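Resiniferatoxin-binding, phosphotriesterase-related protein (Rhodobacter sphaeroides 2.4.1, PDB 3K2G) binds two zinc ions per subunit in a TIM-barrel fold of the phosphotriesterase family and is probably a phosphoric ester hydrolase. Local coordinates at residues Q54-A59 and I63-E68. Sequence-based numbering, arbitrary orientation.
Sequences QYLAEA and IEILSE
Leu56 meets both Ile65 and Glu68 through its two methyl branches, and most of the contact is apolar. Its CD2 lies 4.0 Å from Ile65 CB, the two side chains running antiparallel alongside each other. Glu68 CB lies against both leucine methyls, 3.8 Å from Leu56 CD1 and 3.9 Å from CD2, which is the evidence for packing on the methylene; the glutamate chain is roughly perpendicular to the leucine. A chi1 of 65° sets CG1 of Ile65 astride its backbone N and carbonyl carbon, and the longer branch extends to Ala59, CD1 standing 4.4 Å from Ala59 CB. CG2 of the same isoleucine approaches the edge of the Tyr55 ring, near the ring plane, at 4.5 Å from CE1.

At the polar margin, Tyr55 OH sits 3.9 Å from Glu68 CG, a van der Waals approach to a methylene; the ring and carboxylate planes are 42° apart. Bent at chi2 (-58°), Glu68 sends OE2 to the second subunit, where it forms a salt bridge with Lys324 and a hydrogen bond with His325.

Thus helix 54-58 and Ala59 just past its end meet N-cap Ile65 and Glu68 of helix 66-70 through side chains alone, folding a peripheral excursion between strands 39-40 and 81-82 back on itself, away from the zinc site. The chemistry implies a divided Glu68: methylenes and OE1, beside Leu56 CD1, join the intrachain packing, while OE2 links it to the second subunit.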
# COMPACT_ATOMS: atom_id res chain seq x y z
N GLN B 54 11.24 2.60 40.17
CA GLN B 54 10.50 2.17 41.35
C GLN B 54 9.53 3.26 41.83
O GLN B 54 8.42 2.97 42.27
CB GLN B 54 11.47 1.84 42.49
CG GLN B 54 10.99 0.76 43.44
CD GLN B 54 11.08 -0.62 42.82
OE1 GLN B 54 10.49 -0.89 41.78
NE2 GLN B 54 11.84 -1.51 43.46
N TYR B 55 9.97 4.51 41.76
CA TYR B 55 9.16 5.62 42.21
C TYR B 55 7.81 5.71 41.48
O TYR B 55 6.81 6.12 42.06
CB TYR B 55 9.94 6.93 42.05
CG TYR B 55 10.10 7.41 40.62
CD1 TYR B 55 9.38 8.50 40.15
CD2 TYR B 55 10.97 6.76 39.74
CE1 TYR B 55 9.52 8.94 38.83
CE2 TYR B 55 11.11 7.20 38.42
CZ TYR B 55 10.38 8.29 37.97
OH TYR B 55 10.50 8.72 36.67
N LEU B 56 7.79 5.31 40.21
CA LEU B 56 6.57 5.36 39.41
C LEU B 56 5.53 4.34 39.85
O LEU B 56 4.32 4.52 39.64
CB LEU B 56 6.90 5.14 37.93
CG LEU B 56 7.75 6.24 37.30
CD1 LEU B 56 8.24 5.79 35.94
CD2 LEU B 56 6.91 7.52 37.18
N ALA B 57 5.99 3.27 40.48
CA ALA B 57 5.10 2.22 40.93
C ALA B 57 4.31 2.61 42.18
O ALA B 57 3.13 2.29 42.30
CB ALA B 57 5.89 0.95 41.20
N GLU B 58 4.96 3.31 43.10
CA GLU B 58 4.30 3.69 44.34
C GLU B 58 3.70 5.09 44.37
O GLU B 58 2.75 5.35 45.11
CB GLU B 58 5.29 3.52 45.50
CG GLU B 58 4.66 2.92 46.76
CD GLU B 58 4.10 1.53 46.53
OE1 GLU B 58 4.88 0.63 46.15
OE2 GLU B 58 2.88 1.34 46.72
N ALA B 59 4.25 6.00 43.57
CA ALA B 59 3.78 7.38 43.53
C ALA B 59 2.34 7.56 43.06
O ALA B 59 1.83 6.77 42.27
CB ALA B 59 4.71 8.22 42.66
N ILE B 63 0.66 15.53 37.68
CA ILE B 63 1.00 16.09 36.37
C ILE B 63 2.47 15.90 35.99
O ILE B 63 2.81 15.75 34.81
CB ILE B 63 0.64 17.61 36.32
CG1 ILE B 63 0.83 18.15 34.91
CG2 ILE B 63 1.51 18.40 37.31
CD1 ILE B 63 0.34 19.58 34.74
N GLU B 64 3.35 15.89 36.99
CA GLU B 64 4.78 15.74 36.77
C GLU B 64 5.25 14.40 36.21
O GLU B 64 6.35 14.32 35.67
CB GLU B 64 5.55 16.02 38.07
CG GLU B 64 5.38 17.42 38.62
CD GLU B 64 4.10 17.60 39.42
OE1 GLU B 64 3.47 16.57 39.77
OE2 GLU B 64 3.73 18.76 39.72
N ILE B 65 4.45 13.35 36.34
CA ILE B 65 4.86 12.04 35.84
C ILE B 65 3.98 11.44 34.75
O ILE B 65 4.10 10.26 34.44
CB ILE B 65 4.97 11.01 37.00
CG1 ILE B 65 3.60 10.76 37.62
CG2 ILE B 65 5.92 11.53 38.07
CD1 ILE B 65 3.61 9.68 38.69
N LEU B 66 3.10 12.25 34.15
CA LEU B 66 2.21 11.74 33.12
C LEU B 66 2.92 11.18 31.89
O LEU B 66 2.47 10.19 31.31
CB LEU B 66 1.22 12.83 32.70
CG LEU B 66 0.26 13.27 33.81
CD1 LEU B 66 -0.69 14.31 33.27
CD2 LEU B 66 -0.50 12.07 34.36
N SER B 67 4.01 11.82 31.48
CA SER B 67 4.76 11.34 30.33
C SER B 67 5.22 9.90 30.56
O SER B 67 4.97 9.02 29.73
CB SER B 67 5.97 12.23 30.05
OG SER B 67 6.76 11.68 29.00
N GLU B 68 5.88 9.66 31.69
CA GLU B 68 6.37 8.33 32.02
C GLU B 68 5.21 7.33 32.10
O GLU B 68 5.33 6.20 31.61
CB GLU B 68 7.12 8.34 33.36
CG GLU B 68 8.55 8.90 33.31
CD GLU B 68 9.45 8.16 32.33
OE1 GLU B 68 9.46 6.91 32.34
OE2 GLU B 68 10.16 8.83 31.55